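Local coordinates for protein putative O-Methyltransferase (Corynebacterium glutamicum, PDB 3DR5) that probably catalyses methyl transfer from S-adenosyl-L-methionine to a hydroxyl group, on a substrate that has not been identified, at residues A23-D28 against K98-E103; I61-A66 against T85-E90; E92-A97 against F113-P118; F134-P139 against V160-L165; G168-Q173 against A182-D187. All blocks are in the same frame, centred on the assembly; numbering follows the deposited sequence.

From the N terminus, helix 20-31 opens contact 1, whose loop closes only at helix 91-103. Contact 2 nests inside that loop, joining strands 59-63 and 83-87 around helix 67-77. Contact 3 starts on helix 91-103 before contact 1 has closed and ends on strand 111-114, so the two cross and share that helix. Contacts 4 and 5 follow in series. Contact 4 pairs strands 130-135 and 157-161 in the same sheet, and its first strand bonds to contact 2 through I63. Contact 5 folds the loop after strand 157-161 onto helix 178-190, about 34 Å centre to centre from contact 1, and brings in the second subunit.

Contact 1: A23-D28 against K98-E103; sequences ARARED and KALFRE
A25 and L100 sit where helix 23-28 and helix 98-103 come nearest, their segment axes 10.4 Å apart and running almost antiparallel at 161°. L100 carries the apolar part. Its CG lies anti to its own carbonyl carbon (chi1 -77°), which sends the forked end across the gap until both methyls rest against A25. The CD1 branch presses on A25 CB at 3.3 Å, tighter than usual for two carbons. The CD2 branch reaches the backbone N and CA of A25 and touches R24 CG at 3.6 Å, where the arginine chain passes at about a right angle to the leucine. D28 comes from the opposite direction, and its OD2 rests 3.7 Å from L100 CD2.

Beside this apolar contact lies a small salt-bridge network of R24, D28 and E103. The R24 chain bends at chi2 and again at chi3, which folds the guanidinium back over its own helix. There NH1 forms a salt bridge to D28 OD1 at 2.8 Å, one turn further on. R24 NE lies 4.0 Å from E103 OE1, which approaches the guanidinium obliquely; this ion pair is long and therefore weaker, with the guanidinium and carboxylate planes 21° apart. Further inside the fold, A25 meets L69 and L72 of helix 67-77, so L100 and that helix both border the same alanine. The chemistry sets a buried leucine-alanine contact beside a more exposed charged group in which one guanidinium stands between two carboxylates; it probably eases the repulsion between D28 and E103 while adding a modest electrostatic tie between helices 20-31 and 91-103.

Contact 2: I61-A66 against T85-E90; sequences IAITPA and TCIDPE
Strands 61-63 and 85-87 run parallel, 15° apart and 4.7 Å between axes, pairing I61 with T85 and A62 with C86. A62 uses both of its backbone polar groups: A62 N donates to T85 O at 2.8 Å, and A62 O accepts from I87 N at 3.0 Å. I61, I63, T85 and I87 share one face of the sheet. With CG1 anti to the carbonyl carbon (chi1 -46°), I87 turns its CD1 against both isoleucines of the other strand, 3.8 Å from I61 CG2 and 4.0 Å from I63 CG1; I63 lies alongside it, pointing the same way.

Further along, both chains turn. T64 OG1 accepts from A66 N in an ST turn, and D88 OD2 accepts from E90 N in an Asx turn, met from above the carboxylate plane. This is the first beta-alpha-beta unit of a Rossmann-like sheet, and these turns, each leading into a helix, probably shape the site at the strands' C-terminal ends where relatives bind the cofactor. D88 OD2 also takes a hydrogen bond from H93 ND1, and this double grip fixes the carboxylate beside P65 (D88 OD1 to P65 CA 3.6 Å) and ties the turn to helix 91-103.

Contact 3: E92-A97 against F113-P118; sequences EHQRQA and FLLSRP
Q94 crosses the ring of F113 obliquely, its backbone end over one face. Its CA stands 3.7 Å from the ring centroid and 16° off the normal, a CH-pi contact that brings the helix backbone itself down onto the aromatic. The rest of the side chain continues along the same ring: CG is anti to the backbone N and the chain stays extended beyond it. Thus Q94 CB lies 3.7 Å from F113 CE2, and Q94 CG 3.9 Å from F113 CG. The terminal amide is turned 47° from the ring plane. Beyond the ring it reaches L115, with Q94 CD at 4.0 Å from L115 CG, and here the two side chains meet at about a right angle.

F113 has its own CG anti to the backbone N (chi1 -154°), which swings the ring off strand 113-114 and under the helix. The two segments belong to the beta-alpha-beta unit of strand 83-87, helix 91-103 and strand 111-114, in which the helix packs on the sheet, and F113 is one aromatic residue packed between them. Along the CE1 side of the ring, A97 CB, a turn further on in the helix, approaches F113 CE1 obliquely at 3.6 Å. Near that same corner lies H93 O, 3.9 Å from F113 CE1 and already bonded to A97 N within the helix. On the sheet, F113 also touches C86 of the neighbouring strand 83-87. L115 is the centre of an inverse gamma turn, closed by a weak bond from S116 N to L114 O at 2.8 Å.

Contact 4: F134-P139 against V160-L165; sequences FGQVSP and VLADAL
F134 spreads its ring past V160 and A162: CD1 lies 4.0 Å from V160 CG1, and CZ 3.8 Å from A162 CB. The contact pairs the parallel strands 130-135 and 157-161 in the middle of the Rossmann-like sheet, where F134 lies opposite V160 and G135 opposite L161. F134 holds its CG anti to the backbone N (chi1 171°), which carries the ring forward along the strand direction as far as A162, and its far side reaches P37 and T64. Two backbone bonds join the strands. G135 N donates to V160 O at 2.8 Å, and A162 N donates to G135 O at 3.2 Å.

Q136 bends at chi2 (90°) and folds its amide over A162, with Q136 CD 3.9 Å from A162 CB. L161 to A164 form a type II turn, in which D163 takes up positive phi and OD1 is bonded to A205 N. On the other side of the sheet, L161 packs against L145 of helix 142-152 and I190 of helix 178-190. Where the chains diverge, a water bridges them: it donates to G135 O at 2.8 Å, giving that oxygen a second bond, donates to A162 O, and accepts from V137 N at 3.0 Å.

Contact 5: G168-Q173 against A182-D187; sequences GTIADQ and AARDAD
A183 begins the contact: its CB meets I170 CG2 at 4.1 Å where the loop after strand 157-161 doubles back onto helix 178-190, at the edge facing the second subunit. In this Rossmann-like methyltransferase fold, that loop and helix follow the last of the parallel strands. I170 holds CG1 in the crowded position between backbone N and carbonyl carbon (chi1 53°), which leaves CG2 anti to the carbonyl carbon and directed at the helix.

R184, next in line, slides past I170 in the opposite direction, with its CG 4.0 Å from I170 CB. Its chain bends at chi3 (-56°), and as modelled the guanidinium turns toward the loop backbone. The modelled separation of 2.4 Å between R184 NH1 and A171 N sets two donors against each other, so the exact placement of this group is doubtful.

D187 closes the segment one turn beyond A183. Its carboxylate is held by salt bridges to R191 and R200 and by a hydrogen bond to Y11 of the second subunit, whose side chain also packs on I170. Toward the loop, D187 CB stands 4.4 Å from I170 CD1.

Contact 1: A23-D28 against K98-E103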
# COMPACT_ATOMS: atom_id res chain seq x y z
N ALA A 23 1.11 -11.06 18.24
CA ALA A 23 1.49 -10.40 19.48
C ALA A 23 2.73 -11.09 20.06
O ALA A 23 3.61 -10.43 20.61
CB ALA A 23 0.34 -10.45 20.48
N ARG A 24 2.79 -12.41 19.94
CA ARG A 24 3.92 -13.17 20.45
C ARG A 24 5.19 -12.77 19.68
O ARG A 24 6.25 -12.53 20.29
CB ARG A 24 3.63 -14.67 20.31
CG ARG A 24 4.78 -15.60 20.65
CD ARG A 24 5.28 -15.40 22.07
NE ARG A 24 5.79 -16.65 22.62
CZ ARG A 24 6.83 -16.74 23.44
NH1 ARG A 24 7.48 -15.64 23.80
NH2 ARG A 24 7.23 -17.92 23.89
N ALA A 25 5.08 -12.69 18.36
CA ALA A 25 6.22 -12.32 17.52
C ALA A 25 6.69 -10.89 17.81
O ALA A 25 7.89 -10.59 17.71
CB ALA A 25 5.86 -12.47 16.05
N ARG A 26 5.76 -10.01 18.17
CA ARG A 26 6.09 -8.62 18.48
C ARG A 26 6.77 -8.56 19.86
O ARG A 26 7.66 -7.75 20.10
CB ARG A 26 4.82 -7.76 18.49
CG ARG A 26 5.09 -6.26 18.49
CD ARG A 26 3.83 -5.49 18.12
NE ARG A 26 3.53 -5.54 16.69
CZ ARG A 26 4.25 -4.91 15.76
NH1 ARG A 26 5.31 -4.20 16.12
NH2 ARG A 26 3.91 -4.99 14.48
N GLU A 27 6.34 -9.43 20.78
CA GLU A 27 6.95 -9.48 22.10
C GLU A 27 8.36 -10.04 21.94
O GLU A 27 9.32 -9.50 22.49
CB GLU A 27 6.13 -10.38 23.03
CG GLU A 27 5.73 -9.70 24.33
CD GLU A 27 6.91 -9.38 25.23
OE1 GLU A 27 7.58 -8.35 25.01
OE2 GLU A 27 7.18 -10.18 26.15
N ASP A 28 8.49 -11.14 21.19
CA ASP A 28 9.80 -11.75 20.97
C ASP A 28 10.81 -10.75 20.40
O ASP A 28 11.93 -10.65 20.89
CB ASP A 28 9.69 -12.96 20.04
CG ASP A 28 9.08 -14.17 20.72
OD1 ASP A 28 8.82 -14.08 21.94
OD2 ASP A 28 8.88 -15.20 20.05
N LYS A 98 11.13 -19.79 12.75
CA LYS A 98 10.48 -21.09 12.57
C LYS A 98 9.56 -21.43 13.74
O LYS A 98 8.52 -22.08 13.56
CB LYS A 98 11.54 -22.18 12.39
CG LYS A 98 12.26 -22.14 11.04
CD LYS A 98 13.46 -23.08 11.05
CE LYS A 98 13.46 -24.05 9.87
NZ LYS A 98 14.35 -23.61 8.77
N ALA A 99 9.93 -20.99 14.94
CA ALA A 99 9.11 -21.23 16.12
C ALA A 99 7.79 -20.47 15.97
O ALA A 99 6.71 -21.05 16.09
CB ALA A 99 9.85 -20.74 17.37
N LEU A 100 7.87 -19.16 15.71
CA LEU A 100 6.67 -18.34 15.56
C LEU A 100 5.73 -18.86 14.47
O LEU A 100 4.50 -18.82 14.62
CB LEU A 100 7.06 -16.88 15.28
CG LEU A 100 7.54 -16.10 16.51
CD1 LEU A 100 8.19 -14.80 16.07
CD2 LEU A 100 6.35 -15.83 17.45
N PHE A 101 6.30 -19.36 13.37
CA PHE A 101 5.48 -19.90 12.30
C PHE A 101 4.85 -21.20 12.81
O PHE A 101 3.67 -21.45 12.60
CB PHE A 101 6.33 -20.16 11.04
CG PHE A 101 6.93 -18.91 10.45
CD1 PHE A 101 6.21 -17.71 10.44
CD2 PHE A 101 8.21 -18.92 9.92
CE1 PHE A 101 6.76 -16.55 9.89
CE2 PHE A 101 8.77 -17.77 9.37
CZ PHE A 101 8.05 -16.58 9.37
N ARG A 102 5.64 -22.02 13.49
CA ARG A 102 5.15 -23.28 14.05
C ARG A 102 3.98 -23.00 15.00
O ARG A 102 2.93 -23.65 14.91
CB ARG A 102 6.26 -23.98 14.83
CG ARG A 102 5.91 -25.39 15.31
CD ARG A 102 6.47 -25.68 16.71
NE ARG A 102 7.73 -24.99 16.97
CZ ARG A 102 8.85 -25.19 16.27
NH1 ARG A 102 8.86 -26.06 15.27
NH2 ARG A 102 9.95 -24.50 16.56
N GLU A 103 4.16 -22.04 15.92
CA GLU A 103 3.12 -21.70 16.90
C GLU A 103 1.87 -21.18 16.20
O GLU A 103 0.75 -21.58 16.56
CB GLU A 103 3.68 -20.71 17.93
CG GLU A 103 4.39 -21.44 19.07
CD GLU A 103 5.52 -20.63 19.65
OE1 GLU A 103 5.37 -19.39 19.77
OE2 GLU A 103 6.56 -21.23 19.98

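Contact 2: I61-A66 against T85-E90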
# COMPACT_ATOMS: atom_id res chain seq x y z
N ILE A 61 9.82 -12.68 -0.22
CA ILE A 61 11.09 -12.76 0.48
C ILE A 61 11.09 -11.72 1.61
O ILE A 61 10.72 -10.56 1.39
CB ILE A 61 12.30 -12.44 -0.43
CG1 ILE A 61 12.39 -13.45 -1.57
CG2 ILE A 61 13.60 -12.51 0.40
CD1 ILE A 61 13.49 -13.14 -2.57
N ALA A 62 11.47 -12.15 2.81
CA ALA A 62 11.57 -11.25 3.96
C ALA A 62 13.04 -11.26 4.40
O ALA A 62 13.56 -12.27 4.89
CB ALA A 62 10.66 -11.71 5.12
N ILE A 63 13.73 -10.14 4.22
CA ILE A 63 15.12 -10.00 4.60
C ILE A 63 15.15 -9.12 5.84
O ILE A 63 15.12 -7.89 5.76
CB ILE A 63 15.93 -9.35 3.47
CG1 ILE A 63 15.96 -10.30 2.27
CG2 ILE A 63 17.33 -9.03 3.94
CD1 ILE A 63 15.87 -9.59 0.94
N THR A 64 15.24 -9.76 7.00
CA THR A 64 15.20 -9.03 8.27
C THR A 64 15.52 -9.94 9.45
O THR A 64 15.26 -11.14 9.40
CB THR A 64 13.78 -8.45 8.47
OG1 THR A 64 13.64 -7.95 9.80
CG2 THR A 64 12.72 -9.55 8.25
N PRO A 65 16.05 -9.37 10.54
CA PRO A 65 16.39 -10.12 11.76
C PRO A 65 15.13 -10.63 12.44
O PRO A 65 15.16 -11.61 13.18
CB PRO A 65 17.10 -9.09 12.64
CG PRO A 65 17.70 -8.14 11.67
CD PRO A 65 16.68 -8.03 10.55
N ALA A 66 14.01 -9.95 12.21
CA ALA A 66 12.73 -10.35 12.80
C ALA A 66 11.78 -10.84 11.71
O ALA A 66 10.72 -10.27 11.49
CB ALA A 66 12.10 -9.17 13.53
N THR A 85 10.18 -16.82 1.89
CA THR A 85 11.60 -17.11 2.04
C THR A 85 12.18 -16.05 2.97
O THR A 85 12.17 -14.86 2.67
CB THR A 85 12.32 -17.06 0.67
OG1 THR A 85 11.82 -18.12 -0.16
CG2 THR A 85 13.82 -17.21 0.84
N CYS A 86 12.68 -16.50 4.12
CA CYS A 86 13.28 -15.61 5.11
C CYS A 86 14.79 -15.71 5.02
O CYS A 86 15.35 -16.79 4.84
CB CYS A 86 12.83 -16.01 6.52
SG CYS A 86 11.04 -16.05 6.75
N ILE A 87 15.45 -14.57 5.16
CA ILE A 87 16.91 -14.53 5.06
C ILE A 87 17.59 -13.74 6.17
O ILE A 87 17.37 -12.53 6.31
CB ILE A 87 17.36 -13.89 3.72
CG1 ILE A 87 16.56 -14.47 2.56
CG2 ILE A 87 18.86 -14.09 3.53
CD1 ILE A 87 17.01 -13.98 1.20
N ASP A 88 18.41 -14.44 6.96
CA ASP A 88 19.20 -13.81 8.01
C ASP A 88 20.34 -14.77 8.38
O ASP A 88 20.17 -15.98 8.38
CB ASP A 88 18.36 -13.49 9.26
CG ASP A 88 19.12 -12.62 10.26
OD1 ASP A 88 19.28 -11.41 10.02
OD2 ASP A 88 19.59 -13.16 11.28
N PRO A 89 21.54 -14.23 8.66
CA PRO A 89 22.72 -15.03 9.02
C PRO A 89 22.79 -15.57 10.45
O PRO A 89 23.59 -16.46 10.74
CB PRO A 89 23.88 -14.08 8.74
CG PRO A 89 23.31 -12.73 9.06
CD PRO A 89 21.88 -12.80 8.53
N GLU A 90 21.94 -15.04 11.33
CA GLU A 90 21.94 -15.44 12.72
C GLU A 90 21.07 -16.66 12.96
O GLU A 90 19.90 -16.68 12.58
CB GLU A 90 21.49 -14.24 13.57
CG GLU A 90 22.62 -13.55 14.35
CD GLU A 90 23.96 -13.52 13.63
OE1 GLU A 90 24.24 -12.54 12.91
OE2 GLU A 90 24.74 -14.49 13.78

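Contact 3: E92-A97 against F113-P118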
# COMPACT_ATOMS: atom_id res chain seq x y z
N GLU A 92 19.89 -18.03 15.83
CA GLU A 92 18.82 -17.91 16.80
C GLU A 92 17.65 -17.17 16.12
O GLU A 92 16.50 -17.34 16.53
CB GLU A 92 19.28 -17.16 18.07
CG GLU A 92 19.69 -15.72 17.90
CD GLU A 92 20.20 -15.13 19.22
OE1 GLU A 92 20.74 -14.00 19.22
OE2 GLU A 92 20.05 -15.80 20.27
N HIS A 93 17.94 -16.37 15.10
CA HIS A 93 16.87 -15.68 14.37
C HIS A 93 16.12 -16.73 13.56
O HIS A 93 14.91 -16.62 13.37
CB HIS A 93 17.46 -14.58 13.47
CG HIS A 93 17.96 -13.40 14.23
ND1 HIS A 93 18.73 -12.41 13.67
CD2 HIS A 93 17.80 -13.06 15.53
CE1 HIS A 93 19.03 -11.51 14.59
NE2 HIS A 93 18.48 -11.88 15.73
N GLN A 94 16.82 -17.76 13.08
CA GLN A 94 16.18 -18.84 12.32
C GLN A 94 15.29 -19.63 13.27
O GLN A 94 14.17 -20.03 12.91
CB GLN A 94 17.22 -19.76 11.68
CG GLN A 94 16.64 -21.09 11.20
CD GLN A 94 17.56 -21.82 10.24
OE1 GLN A 94 18.70 -22.14 10.57
NE2 GLN A 94 17.06 -22.08 9.04
N ARG A 95 15.78 -19.87 14.49
CA ARG A 95 15.01 -20.60 15.49
C ARG A 95 13.83 -19.74 15.91
O ARG A 95 12.71 -20.23 16.06
CB ARG A 95 15.86 -20.91 16.73
CG ARG A 95 16.51 -22.28 16.72
CD ARG A 95 16.79 -22.77 18.13
NE ARG A 95 15.90 -23.85 18.54
CZ ARG A 95 15.65 -24.19 19.81
NH1 ARG A 95 16.23 -23.52 20.80
NH2 ARG A 95 14.83 -25.19 20.08
N GLN A 96 14.07 -18.44 16.08
CA GLN A 96 13.03 -17.49 16.48
C GLN A 96 11.88 -17.45 15.48
O GLN A 96 10.71 -17.43 15.87
CB GLN A 96 13.64 -16.08 16.67
CG GLN A 96 14.39 -15.89 18.00
CD GLN A 96 15.35 -14.70 18.00
OE1 GLN A 96 15.16 -13.72 17.28
NE2 GLN A 96 16.40 -14.79 18.83
N ALA A 97 12.21 -17.44 14.19
CA ALA A 97 11.21 -17.38 13.13
C ALA A 97 10.42 -18.68 12.95
O ALA A 97 9.20 -18.67 12.98
CB ALA A 97 11.88 -16.99 11.81
N PHE A 113 13.78 -20.95 5.27
CA PHE A 113 14.74 -20.06 5.90
C PHE A 113 16.15 -20.26 5.34
O PHE A 113 16.68 -21.37 5.32
CB PHE A 113 14.76 -20.24 7.42
CG PHE A 113 15.22 -19.01 8.17
CD1 PHE A 113 14.30 -18.22 8.86
CD2 PHE A 113 16.55 -18.62 8.14
CE1 PHE A 113 14.71 -17.04 9.51
CE2 PHE A 113 16.97 -17.45 8.79
CZ PHE A 113 16.05 -16.66 9.47
N LEU A 114 16.76 -19.18 4.88
CA LEU A 114 18.12 -19.25 4.35
C LEU A 114 19.07 -18.55 5.34
O LEU A 114 19.09 -17.32 5.43
CB LEU A 114 18.21 -18.58 2.97
CG LEU A 114 17.16 -18.99 1.92
CD1 LEU A 114 17.40 -18.24 0.62
CD2 LEU A 114 17.23 -20.49 1.69
N LEU A 115 19.83 -19.36 6.08
CA LEU A 115 20.80 -18.87 7.06
C LEU A 115 21.98 -18.27 6.29
O LEU A 115 23.02 -18.92 6.12
CB LEU A 115 21.32 -20.02 7.92
CG LEU A 115 21.11 -20.08 9.43
CD1 LEU A 115 22.29 -20.86 10.03
CD2 LEU A 115 21.04 -18.68 10.06
N SER A 116 21.83 -17.03 5.85
CA SER A 116 22.88 -16.38 5.06
C SER A 116 22.81 -14.86 5.17
O SER A 116 21.84 -14.31 5.72
CB SER A 116 22.72 -16.72 3.58
OG SER A 116 21.75 -17.73 3.36
N ARG A 117 23.83 -14.20 4.66
CA ARG A 117 23.84 -12.76 4.63
C ARG A 117 23.02 -12.52 3.35
O ARG A 117 23.25 -13.16 2.31
CB ARG A 117 25.27 -12.23 4.49
CG ARG A 117 26.17 -12.78 5.57
CD ARG A 117 27.62 -12.48 5.30
NE ARG A 117 27.88 -11.04 5.25
CZ ARG A 117 29.09 -10.49 5.21
NH1 ARG A 117 30.17 -11.27 5.22
NH2 ARG A 117 29.22 -9.17 5.17
N PRO A 118 22.05 -11.61 3.41
CA PRO A 118 21.18 -11.27 2.28
C PRO A 118 21.87 -11.13 0.93
O PRO A 118 21.52 -11.81 -0.04
CB PRO A 118 20.55 -9.95 2.70
CG PRO A 118 20.53 -10.01 4.17
CD PRO A 118 21.81 -10.71 4.55

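Contact 4: F134-P139 against V160-L165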
# COMPACT_ATOMS: atom_id res chain seq x y z
N PHE A 134 10.55 -7.81 1.10
CA PHE A 134 10.62 -6.88 2.21
C PHE A 134 12.06 -6.89 2.71
O PHE A 134 12.64 -7.96 2.96
CB PHE A 134 9.70 -7.29 3.37
CG PHE A 134 9.90 -6.46 4.61
CD1 PHE A 134 9.26 -5.24 4.76
CD2 PHE A 134 10.77 -6.90 5.60
CE1 PHE A 134 9.49 -4.45 5.89
CE2 PHE A 134 11.01 -6.12 6.74
CZ PHE A 134 10.37 -4.89 6.89
N GLY A 135 12.63 -5.70 2.83
CA GLY A 135 13.99 -5.60 3.31
C GLY A 135 14.16 -4.69 4.52
O GLY A 135 13.66 -3.57 4.55
N GLN A 136 14.81 -5.22 5.56
CA GLN A 136 15.10 -4.43 6.75
C GLN A 136 16.63 -4.50 6.85
O GLN A 136 17.20 -5.44 7.43
CB GLN A 136 14.46 -5.03 8.01
CG GLN A 136 14.82 -4.24 9.26
CD GLN A 136 13.84 -3.12 9.56
OE1 GLN A 136 14.19 -1.94 9.56
NE2 GLN A 136 12.59 -3.49 9.82
N VAL A 137 17.30 -3.50 6.30
CA VAL A 137 18.75 -3.46 6.28
C VAL A 137 19.29 -2.11 6.73
O VAL A 137 18.52 -1.18 7.01
CB VAL A 137 19.29 -3.76 4.86
CG1 VAL A 137 18.80 -5.13 4.40
CG2 VAL A 137 18.79 -2.69 3.87
N SER A 138 20.62 -2.00 6.81
CA SER A 138 21.25 -0.75 7.18
C SER A 138 21.22 0.13 5.93
O SER A 138 21.24 -0.37 4.80
CB SER A 138 22.70 -0.96 7.60
OG SER A 138 22.76 -1.68 8.81
N PRO A 139 21.15 1.45 6.12
CA PRO A 139 21.12 2.41 5.02
C PRO A 139 22.28 2.24 4.04
O PRO A 139 22.18 2.61 2.87
CB PRO A 139 21.14 3.78 5.72
CG PRO A 139 21.45 3.48 7.17
CD PRO A 139 20.91 2.11 7.42
N VAL A 160 9.81 -3.58 -0.74
CA VAL A 160 9.47 -2.72 0.39
C VAL A 160 10.69 -2.51 1.29
O VAL A 160 11.21 -3.46 1.88
CB VAL A 160 8.31 -3.32 1.21
CG1 VAL A 160 7.94 -2.38 2.34
CG2 VAL A 160 7.11 -3.55 0.30
N LEU A 161 11.14 -1.26 1.40
CA LEU A 161 12.32 -0.92 2.20
C LEU A 161 11.98 -0.14 3.46
O LEU A 161 11.65 1.05 3.41
CB LEU A 161 13.31 -0.11 1.34
CG LEU A 161 13.69 -0.78 0.01
CD1 LEU A 161 14.50 0.19 -0.86
CD2 LEU A 161 14.48 -2.06 0.27
N ALA A 162 12.06 -0.82 4.60
CA ALA A 162 11.75 -0.21 5.89
C ALA A 162 12.75 0.86 6.33
O ALA A 162 13.95 0.76 6.05
CB ALA A 162 11.67 -1.28 6.96
N ASP A 163 12.23 1.89 7.01
CA ASP A 163 13.03 2.99 7.56
C ASP A 163 14.07 3.58 6.61
O ASP A 163 15.07 4.13 7.05
CB ASP A 163 13.75 2.54 8.82
CG ASP A 163 12.83 1.85 9.81
OD1 ASP A 163 11.68 2.32 9.96
OD2 ASP A 163 13.25 0.86 10.45
N ALA A 164 13.82 3.49 5.31
CA ALA A 164 14.76 3.97 4.30
C ALA A 164 14.91 5.48 4.15
O ALA A 164 15.83 5.95 3.47
CB ALA A 164 14.40 3.37 2.96
N LEU A 165 14.02 6.22 4.79
CA LEU A 165 14.03 7.67 4.69
C LEU A 165 14.57 8.36 5.93
O LEU A 165 14.70 9.59 5.97
CB LEU A 165 12.61 8.17 4.40
CG LEU A 165 11.96 7.73 3.08
CD1 LEU A 165 10.46 7.95 3.13
CD2 LEU A 165 12.57 8.51 1.93
O HOH W 1 15.54 -1.53 4.92

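Contact 5: G168-Q173 against A182-D187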
# COMPACT_ATOMS: atom_id res chain seq x y z
N GLY A 168 12.99 11.45 7.42
CA GLY A 168 13.11 12.66 6.64
C GLY A 168 14.47 13.30 6.86
O GLY A 168 14.84 14.26 6.19
N THR A 169 15.22 12.76 7.83
CA THR A 169 16.55 13.25 8.17
C THR A 169 17.35 13.70 6.96
O THR A 169 18.09 14.68 7.03
CB THR A 169 17.36 12.15 8.92
OG1 THR A 169 17.03 12.16 10.31
CG2 THR A 169 18.86 12.36 8.75
N ILE A 170 17.21 12.97 5.85
CA ILE A 170 17.97 13.30 4.64
C ILE A 170 17.63 14.68 4.07
O ILE A 170 16.68 15.32 4.50
CB ILE A 170 17.85 12.17 3.57
CG1 ILE A 170 16.40 11.83 3.29
CG2 ILE A 170 18.59 10.92 4.09
CD1 ILE A 170 16.23 10.62 2.39
N ALA A 171 18.42 15.13 3.10
CA ALA A 171 18.29 16.47 2.51
C ALA A 171 18.37 17.48 3.67
O ALA A 171 17.43 18.24 3.91
CB ALA A 171 16.98 16.63 1.77
N ASP A 172 19.50 17.50 4.37
CA ASP A 172 19.70 18.41 5.49
C ASP A 172 21.18 18.74 5.61
O ASP A 172 22.00 17.87 5.94
CB ASP A 172 19.21 17.74 6.78
CG ASP A 172 18.81 18.74 7.85
OD1 ASP A 172 19.44 19.81 7.94
OD2 ASP A 172 17.88 18.43 8.62
N GLN A 173 21.53 19.99 5.36
CA GLN A 173 22.92 20.44 5.42
C GLN A 173 23.64 20.02 6.69
O GLN A 173 24.72 19.44 6.63
CB GLN A 173 23.00 21.96 5.26
CG GLN A 173 22.66 22.48 3.85
CD GLN A 173 21.21 22.27 3.47
OE1 GLN A 173 20.31 22.51 4.27
NE2 GLN A 173 20.96 21.84 2.24
N ALA A 182 24.27 7.60 2.63
CA ALA A 182 24.01 6.36 1.92
C ALA A 182 22.50 6.27 1.65
O ALA A 182 22.09 5.91 0.55
CB ALA A 182 24.48 5.16 2.76
N ALA A 183 21.69 6.61 2.65
CA ALA A 183 20.24 6.60 2.50
C ALA A 183 19.85 7.62 1.41
O ALA A 183 18.97 7.36 0.59
CB ALA A 183 19.57 6.95 3.84
N ARG A 184 20.51 8.78 1.39
CA ARG A 184 20.23 9.81 0.38
C ARG A 184 20.55 9.28 -1.02
O ARG A 184 19.76 9.48 -1.95
CB ARG A 184 21.06 11.07 0.64
CG ARG A 184 20.29 12.36 0.40
CD ARG A 184 21.21 13.55 0.17
NE ARG A 184 22.15 13.76 1.26
CZ ARG A 184 21.80 13.96 2.53
NH1 ARG A 184 20.53 13.98 2.87
NH2 ARG A 184 22.73 14.15 3.46
N ASP A 185 21.69 8.62 -1.17
CA ASP A 185 22.09 8.07 -2.47
C ASP A 185 21.13 6.96 -2.91
O ASP A 185 20.82 6.82 -4.10
CB ASP A 185 23.52 7.53 -2.44
CG ASP A 185 23.95 6.95 -3.77
OD1 ASP A 185 23.68 5.75 -4.02
OD2 ASP A 185 24.53 7.69 -4.59
N ALA A 186 20.67 6.17 -1.95
CA ALA A 186 19.73 5.09 -2.24
C ALA A 186 18.44 5.72 -2.79
O ALA A 186 17.94 5.33 -3.84
CB ALA A 186 19.44 4.30 -0.97
N ASP A 187 17.89 6.70 -2.07
CA ASP A 187 16.66 7.37 -2.48
C ASP A 187 16.84 7.95 -3.89
O ASP A 187 16.04 7.68 -4.79
CB ASP A 187 16.33 8.49 -1.47
CG ASP A 187 14.99 9.15 -1.75
OD1 ASP A 187 13.93 8.50 -1.54
OD2 ASP A 187 14.99 10.32 -2.18